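Uncharacterized protein (Bacteroides vulgatus, PDB 4Q88) is of unknown function but probably acts as a hydrolase of the glycoside hydrolase 88 family. Local coordinates at residues A82-T87 and E93-G98; D137-V142 and T173-I178; P33-R36 and D40-V43. All coordinates share one frame; numbering follows the deposited sequence.

Interaction 1: residues A82-T87 and E93-G98; sequences AEWRST and EYVLFG. With EDO (1,2-ethanediol), chain D.
E93 begins the contact with its backbone carbonyl, which takes the N-H of R85: N to O is 2.9 Å and the N-H...O angle 160°. Both segments belong to the long connection between helix 58-70 and helix 103-113 of what is, for this family, an (alpha/alpha)6 barrel. The connection folds back on itself, and a type I beta turn from Y94 to F97 meets the extended residues W84 and R85. E93 CB also packs on the E83 side chain, 3.7 Å from its CG; the two carboxylates are held separately, E83 by S78 and E93 by S91. The Y94 ring runs beside R85, pointing the same way, with CE1 3.7 Å from R85 CD. The guanidinium is steeply inclined to the ring, so their contact is through the arginine's aliphatic part rather than a flat stack. Beyond it an ethanediol, probably from the crystallisation liquor, is hydrogen-bonded through O2 to T87 OG1 at 2.7 Å. V95 lays its isopropyl group against one face of the W84 indole. With CG1 anti to the backbone N (chi1 180°), CG2 makes a CH-pi contact 3.6 Å from the centroid of the five-membered ring, while CG1 reaches the six-membered part of the same face. L96 returns the backbone bond: its N lies 3.0 Å from R85 O, though the N-H...O angle of 131° makes this less straight than the R85 bond. The two bonds grip R85 through both its N and its O. From the same residue, L96 CD2 touches W84 CE3 at 3.9 Å, approaching the indole obliquely. At F97 the T87 carbonyl closes the contact: T87 O sits over one face of the phenyl ring, 3.2 Å from F97 CG, and at the edge of the Y94 ring near CD1.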
ATOM      1  N   ALA A  82     -11.450 -17.757 -20.055  1.00 24.31           N
ATOM      2  CA  ALA A  82     -12.081 -18.899 -19.441  1.00 24.92           C
ATOM      3  C   ALA A  82     -11.233 -19.495 -18.315  1.00 24.07           C
ATOM      4  O   ALA A  82     -11.779 -20.180 -17.455  1.00 23.88           O
ATOM      5  CB  ALA A  82     -12.370 -19.973 -20.464  1.00 26.74           C
ATOM      6  N   GLU A  83      -9.917 -19.328 -18.336  1.00 23.59           N
ATOM      7  CA  GLU A  83      -9.069 -19.888 -17.258  1.00 26.18           C
ATOM      8  C   GLU A  83      -8.655 -18.885 -16.170  1.00 25.25           C
ATOM      9  O   GLU A  83      -7.928 -19.243 -15.219  1.00 24.14           O
ATOM     10  CB  GLU A  83      -7.809 -20.540 -17.793  1.00 27.64           C
ATOM     11  CG  GLU A  83      -6.679 -19.599 -18.141  1.00 29.90           C
ATOM     12  CD  GLU A  83      -5.475 -20.310 -18.729  1.00 31.80           C
ATOM     13  OE1 GLU A  83      -5.330 -21.526 -18.478  1.00 32.24           O
ATOM     14  OE2 GLU A  83      -4.653 -19.631 -19.387  1.00 30.15           O
ATOM     15  N   TRP A  84      -9.050 -17.626 -16.319  1.00 23.60           N
ATOM     16  CA  TRP A  84      -8.584 -16.595 -15.386  1.00 23.11           C
ATOM     17  C   TRP A  84      -9.060 -16.867 -13.951  1.00 23.38           C
ATOM     18  O   TRP A  84     -10.209 -17.247 -13.711  1.00 23.47           O
ATOM     19  CB  TRP A  84      -9.032 -15.190 -15.822  1.00 22.11           C
ATOM     20  CG  TRP A  84      -8.330 -14.687 -17.017  1.00 20.95           C
ATOM     21  CD1 TRP A  84      -7.405 -15.369 -17.793  1.00 22.26           C
ATOM     22  CD2 TRP A  84      -8.428 -13.380 -17.584  1.00 21.14           C
ATOM     23  NE1 TRP A  84      -6.968 -14.570 -18.803  1.00 21.92           N
ATOM     24  CE2 TRP A  84      -7.589 -13.353 -18.727  1.00 21.55           C
ATOM     25  CE3 TRP A  84      -9.166 -12.239 -17.272  1.00 20.81           C
ATOM     26  CZ2 TRP A  84      -7.425 -12.205 -19.512  1.00 22.42           C
ATOM     27  CZ3 TRP A  84      -9.035 -11.111 -18.070  1.00 21.22           C
ATOM     28  CH2 TRP A  84      -8.166 -11.098 -19.180  1.00 21.48           C
ATOM     29  N   ARG A  85      -8.123 -16.758 -13.030  1.00 24.19           N
ATOM     30  CA  ARG A  85      -8.374 -17.004 -11.610  1.00 24.32           C
ATOM     31  C   ARG A  85      -8.141 -15.762 -10.787  1.00 23.49           C
ATOM     32  O   ARG A  85      -7.418 -14.832 -11.200  1.00 22.40           O
ATOM     33  CB  ARG A  85      -7.467 -18.105 -11.100  1.00 26.05           C
ATOM     34  CG  ARG A  85      -7.670 -19.412 -11.804  1.00 31.25           C
ATOM     35  CD  ARG A  85      -7.096 -20.540 -10.980  1.00 38.50           C
ATOM     36  NE  ARG A  85      -7.745 -21.769 -11.419  1.00 48.60           N
ATOM     37  CZ  ARG A  85      -8.133 -22.752 -10.620  1.00 54.49           C
ATOM     38  NH1 ARG A  85      -7.906 -22.700  -9.303  1.00 56.91           N
ATOM     39  NH2 ARG A  85      -8.747 -23.801 -11.159  1.00 55.76           N
ATOM     40  N   SER A  86      -8.799 -15.732  -9.621  1.00 23.29           N
ATOM     41  CA  SER A  86      -8.734 -14.610  -8.708  1.00 23.78           C
ATOM     42  C   SER A  86      -8.284 -14.948  -7.282  1.00 23.20           C
ATOM     43  O   SER A  86      -8.350 -14.087  -6.409  1.00 22.38           O
ATOM     44  CB  SER A  86     -10.095 -13.946  -8.634  1.00 25.15           C
ATOM     45  OG  SER A  86     -11.048 -14.841  -8.109  1.00 24.85           O
ATOM     46  N   THR A  87      -7.834 -16.170  -7.041  1.00 23.27           N
ATOM     47  CA  THR A  87      -7.214 -16.542  -5.776  1.00 24.51           C
ATOM     48  C   THR A  87      -5.697 -16.481  -5.909  1.00 23.67           C
ATOM     49  O   THR A  87      -5.196 -16.118  -6.966  1.00 23.91           O
ATOM     50  CB  THR A  87      -7.664 -17.940  -5.365  1.00 26.58           C
ATOM     51  OG1 THR A  87      -7.330 -18.847  -6.419  1.00 26.71           O
ATOM     52  CG2 THR A  87      -9.193 -17.966  -5.136  1.00 27.77           C
ATOM     53  N   GLU A  93      -2.266 -17.698 -15.350  1.00 22.83           N
ATOM     54  CA  GLU A  93      -3.738 -17.656 -15.365  1.00 24.92           C
ATOM     55  C   GLU A  93      -4.348 -16.782 -14.231  1.00 23.10           C
ATOM     56  O   GLU A  93      -5.533 -16.513 -14.241  1.00 22.31           O
ATOM     57  CB  GLU A  93      -4.357 -19.032 -15.291  1.00 29.29           C
ATOM     58  CG  GLU A  93      -4.172 -19.789 -14.020  1.00 31.67           C
ATOM     59  CD  GLU A  93      -2.927 -20.652 -14.001  1.00 35.96           C
ATOM     60  OE1 GLU A  93      -1.823 -20.206 -14.431  1.00 33.79           O
ATOM     61  OE2 GLU A  93      -3.061 -21.777 -13.485  1.00 39.89           O
ATOM     62  N   TYR A  94      -3.507 -16.333 -13.319  1.00 21.55           N
ATOM     63  CA  TYR A  94      -3.968 -15.586 -12.127  1.00 21.55           C
ATOM     64  C   TYR A  94      -4.204 -14.099 -12.409  1.00 21.05           C
ATOM     65  O   TYR A  94      -3.863 -13.225 -11.579  1.00 22.19           O
ATOM     66  CB  TYR A  94      -2.989 -15.863 -10.957  1.00 21.85           C
ATOM     67  CG  TYR A  94      -3.197 -17.290 -10.474  1.00 22.84           C
ATOM     68  CD1 TYR A  94      -4.165 -17.587  -9.549  1.00 23.00           C
ATOM     69  CD2 TYR A  94      -2.447 -18.362 -10.996  1.00 23.20           C
ATOM     70  CE1 TYR A  94      -4.383 -18.885  -9.136  1.00 24.26           C
ATOM     71  CE2 TYR A  94      -2.660 -19.657 -10.572  1.00 24.93           C
ATOM     72  CZ  TYR A  94      -3.651 -19.912  -9.688  1.00 26.12           C
ATOM     73  OH  TYR A  94      -3.858 -21.195  -9.275  1.00 29.37           O
ATOM     74  N   VAL A  95      -4.849 -13.838 -13.555  1.00 21.07           N
ATOM     75  CA  VAL A  95      -5.029 -12.492 -14.104  1.00 20.08           C
ATOM     76  C   VAL A  95      -5.952 -11.621 -13.228  1.00 19.66           C
ATOM     77  O   VAL A  95      -5.768 -10.399 -13.172  1.00 20.52           O
ATOM     78  CB  VAL A  95      -5.568 -12.530 -15.529  1.00 21.59           C
ATOM     79  CG1 VAL A  95      -5.762 -11.131 -16.087  1.00 21.80           C
ATOM     80  CG2 VAL A  95      -4.625 -13.306 -16.477  1.00 23.09           C
ATOM     81  N   LEU A  96      -6.950 -12.243 -12.598  1.00 19.61           N
ATOM     82  CA  LEU A  96      -7.903 -11.528 -11.766  1.00 19.91           C
ATOM     83  C   LEU A  96      -7.548 -11.517 -10.290  1.00 19.90           C
ATOM     84  O   LEU A  96      -8.368 -11.084  -9.465  1.00 20.40           O
ATOM     85  CB  LEU A  96      -9.303 -12.128 -11.968  1.00 20.74           C
ATOM     86  CG  LEU A  96      -9.830 -11.940 -13.395  1.00 22.65           C
ATOM     87  CD1 LEU A  96     -11.208 -12.568 -13.552  1.00 24.21           C
ATOM     88  CD2 LEU A  96      -9.847 -10.472 -13.812  1.00 22.20           C
ATOM     89  N   PHE A  97      -6.329 -11.936  -9.938  1.00 19.37           N
ATOM     90  CA  PHE A  97      -5.846 -11.866  -8.560  1.00 19.85           C
ATOM     91  C   PHE A  97      -5.120 -10.518  -8.421  1.00 18.92           C
ATOM     92  O   PHE A  97      -4.249 -10.178  -9.203  1.00 18.01           O
ATOM     93  CB  PHE A  97      -4.922 -13.057  -8.300  1.00 20.69           C
ATOM     94  CG  PHE A  97      -4.299 -13.059  -6.930  1.00 20.28           C
ATOM     95  CD1 PHE A  97      -5.084 -12.990  -5.808  1.00 23.66           C
ATOM     96  CD2 PHE A  97      -2.933 -13.166  -6.796  1.00 23.61           C
ATOM     97  CE1 PHE A  97      -4.499 -13.011  -4.540  1.00 23.50           C
ATOM     98  CE2 PHE A  97      -2.345 -13.155  -5.551  1.00 24.52           C
ATOM     99  CZ  PHE A  97      -3.143 -13.034  -4.427  1.00 23.53           C
ATOM    100  N   GLY A  98      -5.529  -9.710  -7.460  1.00 18.74           N
ATOM    101  CA  GLY A  98      -5.079  -8.322  -7.343  1.00 17.23           C
ATOM    102  C   GLY A  98      -3.577  -8.137  -7.206  1.00 16.90           C
ATOM    103  O   GLY A  98      -3.030  -7.136  -7.590  1.00 16.53           O
TER
HETATM  104  C1  EDO D 402     -10.364 -18.335  -9.060  1.00 27.29           C
HETATM  105  O1  EDO D 402     -11.650 -17.770  -9.231  1.00 35.41           O
HETATM  106  C2  EDO D 402     -10.427 -19.678  -8.326  1.00 36.84           C
HETATM  107  O2  EDO D 402      -9.077 -20.113  -8.021  1.00 32.64           O

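Interaction 2: residues D137-V142 and T173-I178; sequences DYWHWV and TVTDSI
A loop-to-helix contact joins W139 to T175: the loop between helix 117-132 and helix 144-159 lies along helix 163-179, and one side-chain hydrogen bond fastens it there. T175 OG1 donates to W139 O over 2.7 Å. The bond lies in the carbonyl plane and meets a lone pair, with a C=O...O angle of 132°. OG1 stands beside its own backbone N (chi1 -59°), a setting that also brings it to Y171 O, one turn back in the helix; its single proton thus has two carbonyls within bonding distance. The hydroxyl is pressed against W139 CB at 3.1 Å and lies near the plane of the indole, at its edge. The tryptophan ring packs on helix 144-159 and also meets Y171 edge-to-face, so the loop sits between consecutive helices of the (alpha/alpha)6 barrel expected for this family. Apolar contacts flank the bond. On one flank V174 CG1 rests on D137 CB at 3.7 Å, while the D137 carboxylate makes a salt bridge with K135. One turn further along the helix, I178 CD1 comes more loosely to H140 CA, 4.4 Å away.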
ATOM      1  N   ASP A 137     -16.566 -10.687  -4.795  1.00 23.42           N
ATOM      2  CA  ASP A 137     -15.654 -10.920  -3.703  1.00 23.33           C
ATOM      3  C   ASP A 137     -14.217 -11.073  -4.180  1.00 22.93           C
ATOM      4  O   ASP A 137     -13.462 -11.914  -3.706  1.00 24.46           O
ATOM      5  CB  ASP A 137     -16.123 -12.129  -2.872  1.00 25.33           C
ATOM      6  CG  ASP A 137     -16.124 -13.427  -3.668  1.00 27.96           C
ATOM      7  OD1 ASP A 137     -16.101 -13.431  -4.910  1.00 27.79           O
ATOM      8  OD2 ASP A 137     -16.119 -14.490  -3.017  1.00 33.71           O
ATOM      9  N   TYR A 138     -13.805 -10.207  -5.088  1.00 20.32           N
ATOM     10  CA  TYR A 138     -12.444 -10.213  -5.581  1.00 20.44           C
ATOM     11  C   TYR A 138     -11.389  -9.785  -4.552  1.00 21.32           C
ATOM     12  O   TYR A 138     -10.215 -10.145  -4.705  1.00 23.22           O
ATOM     13  CB  TYR A 138     -12.332  -9.300  -6.805  1.00 20.32           C
ATOM     14  CG  TYR A 138     -12.925  -9.912  -8.085  1.00 21.36           C
ATOM     15  CD1 TYR A 138     -12.206 -10.889  -8.796  1.00 22.36           C
ATOM     16  CD2 TYR A 138     -14.172  -9.518  -8.587  1.00 21.17           C
ATOM     17  CE1 TYR A 138     -12.723 -11.453  -9.944  1.00 22.74           C
ATOM     18  CE2 TYR A 138     -14.695 -10.079  -9.709  1.00 21.04           C
ATOM     19  CZ  TYR A 138     -13.979 -11.044 -10.405  1.00 22.38           C
ATOM     20  OH  TYR A 138     -14.491 -11.591 -11.544  1.00 22.60           O
ATOM     21  N   TRP A 139     -11.782  -8.964  -3.572  1.00 18.78           N
ATOM     22  CA  TRP A 139     -10.821  -8.364  -2.624  1.00 18.85           C
ATOM     23  C   TRP A 139     -11.088  -9.077  -1.290  1.00 19.88           C
ATOM     24  O   TRP A 139     -11.596  -8.511  -0.318  1.00 18.89           O
ATOM     25  CB  TRP A 139     -11.068  -6.836  -2.526  1.00 18.60           C
ATOM     26  CG  TRP A 139     -10.819  -6.125  -3.790  1.00 17.61           C
ATOM     27  CD1 TRP A 139     -10.204  -6.622  -4.916  1.00 18.11           C
ATOM     28  CD2 TRP A 139     -11.140  -4.775  -4.068  1.00 17.24           C
ATOM     29  NE1 TRP A 139     -10.142  -5.652  -5.883  1.00 17.96           N
ATOM     30  CE2 TRP A 139     -10.734  -4.515  -5.387  1.00 17.35           C
ATOM     31  CE3 TRP A 139     -11.773  -3.753  -3.328  1.00 17.08           C
ATOM     32  CZ2 TRP A 139     -10.881  -3.271  -5.982  1.00 18.04           C
ATOM     33  CZ3 TRP A 139     -11.963  -2.517  -3.955  1.00 17.24           C
ATOM     34  CH2 TRP A 139     -11.523  -2.288  -5.248  1.00 17.69           C
ATOM     35  N   HIS A 140     -10.729 -10.344  -1.271  1.00 19.97           N
ATOM     36  CA  HIS A 140     -11.041 -11.265  -0.155  1.00 19.97           C
ATOM     37  C   HIS A 140      -9.902 -11.359   0.898  1.00 19.28           C
ATOM     38  O   HIS A 140      -9.931 -12.239   1.789  1.00 19.80           O
ATOM     39  CB  HIS A 140     -11.334 -12.715  -0.699  1.00 22.04           C
ATOM     40  CG  HIS A 140     -10.289 -13.235  -1.651  1.00 22.67           C
ATOM     41  ND1 HIS A 140      -9.183 -13.944  -1.243  1.00 24.81           N
ATOM     42  CD2 HIS A 140     -10.196 -13.152  -2.998  1.00 24.19           C
ATOM     43  CE1 HIS A 140      -8.432 -14.240  -2.295  1.00 24.98           C
ATOM     44  NE2 HIS A 140      -9.042 -13.796  -3.378  1.00 25.56           N
ATOM     45  N   TRP A 141      -8.893 -10.489   0.764  1.00 18.19           N
ATOM     46  CA  TRP A 141      -7.788 -10.352   1.736  1.00 17.77           C
ATOM     47  C   TRP A 141      -7.492  -8.868   1.843  1.00 18.26           C
ATOM     48  O   TRP A 141      -7.637  -8.138   0.838  1.00 16.62           O
ATOM     49  CB  TRP A 141      -6.593 -11.253   1.370  1.00 19.14           C
ATOM     50  CG  TRP A 141      -5.718 -10.758   0.305  1.00 18.39           C
ATOM     51  CD1 TRP A 141      -4.436 -10.320   0.462  1.00 19.66           C
ATOM     52  CD2 TRP A 141      -6.007 -10.677  -1.109  1.00 17.57           C
ATOM     53  NE1 TRP A 141      -3.911  -9.934  -0.774  1.00 19.29           N
ATOM     54  CE2 TRP A 141      -4.874 -10.106  -1.735  1.00 18.37           C
ATOM     55  CE3 TRP A 141      -7.135 -10.953  -1.888  1.00 18.54           C
ATOM     56  CZ2 TRP A 141      -4.833  -9.828  -3.094  1.00 18.83           C
ATOM     57  CZ3 TRP A 141      -7.102 -10.652  -3.237  1.00 19.90           C
ATOM     58  CH2 TRP A 141      -5.945 -10.127  -3.830  1.00 19.70           C
ATOM     59  N   VAL A 142      -7.152  -8.373   3.033  1.00 17.43           N
ATOM     60  CA  VAL A 142      -7.155  -6.920   3.217  1.00 16.90           C
ATOM     61  C   VAL A 142      -6.109  -6.203   2.342  1.00 16.96           C
ATOM     62  O   VAL A 142      -6.348  -5.086   1.886  1.00 16.47           O
ATOM     63  CB  VAL A 142      -7.006  -6.528   4.696  1.00 16.73           C
ATOM     64  CG1 VAL A 142      -5.594  -6.794   5.188  1.00 17.86           C
ATOM     65  CG2 VAL A 142      -7.338  -5.046   4.904  1.00 15.52           C
ATOM     66  N   THR A 173     -17.205  -2.880  -0.354  1.00 18.15           N
ATOM     67  CA  THR A 173     -18.326  -3.265   0.524  1.00 20.30           C
ATOM     68  C   THR A 173     -18.239  -4.724   0.889  1.00 18.57           C
ATOM     69  O   THR A 173     -18.504  -5.094   2.040  1.00 19.47           O
ATOM     70  CB  THR A 173     -19.694  -2.935  -0.129  1.00 22.64           C
ATOM     71  OG1 THR A 173     -19.770  -1.530  -0.273  1.00 24.26           O
ATOM     72  CG2 THR A 173     -20.815  -3.344   0.737  1.00 24.64           C
ATOM     73  N   VAL A 174     -17.849  -5.577  -0.051  1.00 18.08           N
ATOM     74  CA  VAL A 174     -17.693  -6.992   0.227  1.00 18.95           C
ATOM     75  C   VAL A 174     -16.488  -7.261   1.152  1.00 19.18           C
ATOM     76  O   VAL A 174     -16.555  -8.074   2.074  1.00 19.83           O
ATOM     77  CB  VAL A 174     -17.639  -7.816  -1.074  1.00 20.78           C
ATOM     78  CG1 VAL A 174     -17.372  -9.285  -0.778  1.00 21.38           C
ATOM     79  CG2 VAL A 174     -18.991  -7.743  -1.790  1.00 21.97           C
ATOM     80  N   THR A 175     -15.379  -6.591   0.909  1.00 17.66           N
ATOM     81  CA  THR A 175     -14.217  -6.676   1.800  1.00 17.20           C
ATOM     82  C   THR A 175     -14.637  -6.354   3.228  1.00 17.73           C
ATOM     83  O   THR A 175     -14.324  -7.122   4.175  1.00 18.42           O
ATOM     84  CB  THR A 175     -13.108  -5.714   1.348  1.00 16.97           C
ATOM     85  OG1 THR A 175     -12.710  -6.043  -0.008  1.00 19.12           O
ATOM     86  CG2 THR A 175     -11.905  -5.780   2.350  1.00 17.42           C
ATOM     87  N   ASP A 176     -15.378  -5.269   3.385  1.00 16.85           N
ATOM     88  CA  ASP A 176     -15.840  -4.846   4.716  1.00 17.53           C
ATOM     89  C   ASP A 176     -16.687  -5.917   5.380  1.00 20.41           C
ATOM     90  O   ASP A 176     -16.567  -6.156   6.610  1.00 19.16           O
ATOM     91  CB  ASP A 176     -16.663  -3.583   4.644  1.00 19.96           C
ATOM     92  CG  ASP A 176     -15.810  -2.322   4.405  1.00 20.77           C
ATOM     93  OD1 ASP A 176     -14.560  -2.414   4.313  1.00 20.30           O
ATOM     94  OD2 ASP A 176     -16.419  -1.221   4.337  1.00 24.02           O
ATOM     95  N   SER A 177     -17.570  -6.523   4.594  1.00 19.25           N
ATOM     96  CA  SER A 177     -18.484  -7.559   5.133  1.00 21.58           C
ATOM     97  C   SER A 177     -17.716  -8.728   5.702  1.00 23.40           C
ATOM     98  O   SER A 177     -18.201  -9.373   6.616  1.00 24.28           O
ATOM     99  CB  SER A 177     -19.461  -8.066   4.048  1.00 22.06           C
ATOM    100  OG  SER A 177     -18.841  -9.012   3.134  1.00 24.51           O
ATOM    101  N   ILE A 178     -16.549  -9.027   5.156  1.00 22.23           N
ATOM    102  CA  ILE A 178     -15.752 -10.154   5.623  1.00 22.94           C
ATOM    103  C   ILE A 178     -14.810  -9.763   6.798  1.00 21.96           C
ATOM    104  O   ILE A 178     -14.594 -10.554   7.736  1.00 21.48           O
ATOM    105  CB  ILE A 178     -14.911 -10.774   4.456  1.00 24.71           C
ATOM    106  CG1 ILE A 178     -15.765 -11.231   3.260  1.00 28.15           C
ATOM    107  CG2 ILE A 178     -14.104 -11.974   4.989  1.00 26.19           C
ATOM    108  CD1 ILE A 178     -14.919 -11.365   1.988  1.00 28.63           C
TER

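Interaction 3: residues P33-R36 and D40-V43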
ATOM      1  N   PRO A  33      15.910  -3.531 -13.274  1.00 29.46           N
ATOM      2  CA  PRO A  33      14.462  -3.362 -13.359  1.00 29.05           C
ATOM      3  C   PRO A  33      13.725  -4.473 -14.064  1.00 28.10           C
ATOM      4  O   PRO A  33      12.505  -4.545 -13.951  1.00 25.74           O
ATOM      5  CB  PRO A  33      14.293  -2.050 -14.115  1.00 29.71           C
ATOM      6  CG  PRO A  33      15.574  -1.833 -14.839  1.00 29.69           C
ATOM      7  CD  PRO A  33      16.640  -2.494 -14.032  1.00 29.79           C
ATOM      8  N   GLN A  34      14.459  -5.341 -14.775  1.00 27.77           N
ATOM      9  CA  GLN A  34      13.868  -6.435 -15.538  1.00 27.97           C
ATOM     10  C   GLN A  34      13.557  -7.630 -14.639  1.00 28.05           C
ATOM     11  O   GLN A  34      14.196  -8.679 -14.691  1.00 27.97           O
ATOM     12  CB  GLN A  34      14.796  -6.848 -16.706  1.00 29.27           C
ATOM     13  CG  GLN A  34      14.959  -5.779 -17.754  1.00 28.82           C
ATOM     14  CD  GLN A  34      16.006  -4.728 -17.413  1.00 29.33           C
ATOM     15  OE1 GLN A  34      16.812  -4.917 -16.552  1.00 27.92           O
ATOM     16  NE2 GLN A  34      15.961  -3.608 -18.083  1.00 32.41           N
ATOM     17  N   VAL A  35      12.498  -7.459 -13.854  1.00 26.40           N
ATOM     18  CA  VAL A  35      11.919  -8.473 -13.016  1.00 26.05           C
ATOM     19  C   VAL A  35      10.379  -8.423 -13.173  1.00 23.85           C
ATOM     20  O   VAL A  35       9.780  -7.460 -13.709  1.00 23.44           O
ATOM     21  CB  VAL A  35      12.319  -8.290 -11.547  1.00 28.12           C
ATOM     22  CG1 VAL A  35      13.794  -8.671 -11.340  1.00 29.16           C
ATOM     23  CG2 VAL A  35      11.993  -6.869 -11.067  1.00 27.93           C
ATOM     24  N   ARG A  36       9.738  -9.483 -12.723  1.00 23.06           N
ATOM     25  CA  ARG A  36       8.330  -9.683 -12.995  1.00 22.85           C
ATOM     26  C   ARG A  36       7.430  -8.573 -12.360  1.00 22.81           C
ATOM     27  O   ARG A  36       7.848  -7.899 -11.418  1.00 22.17           O
ATOM     28  CB  ARG A  36       7.887 -11.052 -12.479  1.00 24.88           C
ATOM     29  CG  ARG A  36       7.990 -11.272 -11.003  1.00 25.20           C
ATOM     30  CD  ARG A  36       7.426 -12.634 -10.600  1.00 25.82           C
ATOM     31  NE  ARG A  36       7.584 -12.835  -9.195  1.00 28.32           N
ATOM     32  CZ  ARG A  36       7.129 -13.884  -8.500  1.00 29.27           C
ATOM     33  NH1 ARG A  36       6.426 -14.837  -9.062  1.00 29.54           N
ATOM     34  NH2 ARG A  36       7.370 -13.950  -7.212  1.00 30.37           N
ATOM     35  N   ASP A  40       5.101  -7.573  -5.164  1.00 19.42           N
ATOM     36  CA  ASP A  40       6.191  -7.071  -4.341  1.00 22.14           C
ATOM     37  C   ASP A  40       7.052  -6.071  -5.110  1.00 21.59           C
ATOM     38  O   ASP A  40       7.348  -4.971  -4.596  1.00 20.21           O
ATOM     39  CB  ASP A  40       6.989  -8.224  -3.703  1.00 23.87           C
ATOM     40  CG  ASP A  40       7.580  -9.200  -4.715  1.00 28.61           C
ATOM     41  OD1 ASP A  40       7.120  -9.363  -5.881  1.00 27.97           O
ATOM     42  OD2 ASP A  40       8.566  -9.821  -4.301  1.00 33.60           O
ATOM     43  N   ASN A  41       7.410  -6.402  -6.358  1.00 20.84           N
ATOM     44  CA  ASN A  41       8.051  -5.418  -7.219  1.00 20.03           C
ATOM     45  C   ASN A  41       7.142  -4.249  -7.541  1.00 18.21           C
ATOM     46  O   ASN A  41       7.568  -3.089  -7.546  1.00 19.29           O
ATOM     47  CB  ASN A  41       8.516  -6.079  -8.514  1.00 21.13           C
ATOM     48  CG  ASN A  41       9.590  -7.114  -8.274  1.00 23.30           C
ATOM     49  OD1 ASN A  41      10.480  -6.914  -7.450  1.00 24.75           O
ATOM     50  ND2 ASN A  41       9.581  -8.179  -9.062  1.00 23.71           N
ATOM     51  N   ALA A  42       5.867  -4.543  -7.798  1.00 18.02           N
ATOM     52  CA  ALA A  42       4.950  -3.510  -8.176  1.00 17.67           C
ATOM     53  C   ALA A  42       4.729  -2.490  -7.052  1.00 18.15           C
ATOM     54  O   ALA A  42       4.552  -1.317  -7.328  1.00 17.17           O
ATOM     55  CB  ALA A  42       3.595  -4.098  -8.590  1.00 18.12           C
ATOM     56  N   VAL A  43       4.734  -2.943  -5.796  1.00 18.06           N
ATOM     57  CA  VAL A  43       4.610  -1.986  -4.654  1.00 17.95           C
ATOM     58  C   VAL A  43       5.873  -1.085  -4.600  1.00 17.63           C
ATOM     59  O   VAL A  43       5.762   0.093  -4.383  1.00 17.64           O
ATOM     60  CB  VAL A  43       4.358  -2.699  -3.318  1.00 18.04           C
ATOM     61  CG1 VAL A  43       4.483  -1.726  -2.122  1.00 17.80           C
ATOM     62  CG2 VAL A  43       2.965  -3.295  -3.364  1.00 19.01           C
TER
HETATM   63  O   HOH W   1       8.660 -11.001  -7.307  1.00 33.66           O
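R36 reaches helix 39-55 in two ways: its carbonyl takes the amide of N41 directly, while its guanidinium meets D40 through a water. The contact lies at the connection between helix 13-30 and helix 39-55, two helices of the (alpha/alpha)6 barrel that this family is expected to form. The residues before R36 make an inverse gamma turn centred on Q34. N41 ND2 donates to R36 O at 2.9 Å, with an N-H...O angle of 154°. The acceptor is near the amide plane, whereas the donor is tilted 21° from the carbonyl plane. W67 NE1 also donates to this oxygen, so two side chains hold it. N41 CG, anti to its carbonyl carbon (chi1 -65°), projects the amide to the loop, and OD1 accepts from N341. V35 presses CG2 against ND2 at 3.4 Å, crossing the asparagine at about a right angle. Replacing N41 by an alanine would probably cost R36 O one of the two side-chain donors described here and N341 its OD1 partner. On the charged side, R36 NH2 and D40 OD1 are 4.8 Å apart, and NH1 makes a salt bridge to E90. The water lies in the guanidinium plane at its edge, accepting from R36 NE at 2.8 Å and donating to D40 OD1 at 2.7 Å.

Interactions 1 and 2 have centres 16 Å apart but adjoin directly. S86 O and H140 NE2, at 3.1 Å, probably form a hydrogen bond between the two loops, and in the stack of F97 on W141, F97 CE1 comes within 3.3 Å of W141 CH2. The folded connection of interaction 1 is thereby joined to the loop that interaction 2 fixes on helix 163-179. Interaction 3 stands apart: its nearest atoms are about 7 Å from interaction 1 and about 10 Å from interaction 2. E90 nevertheless connects it to the first, because this partner of R36 lies in the bend between 82-87 and 93-98. The ethanediol beside 82-87, a probable crystallisation additive, is no evidence of a substrate site.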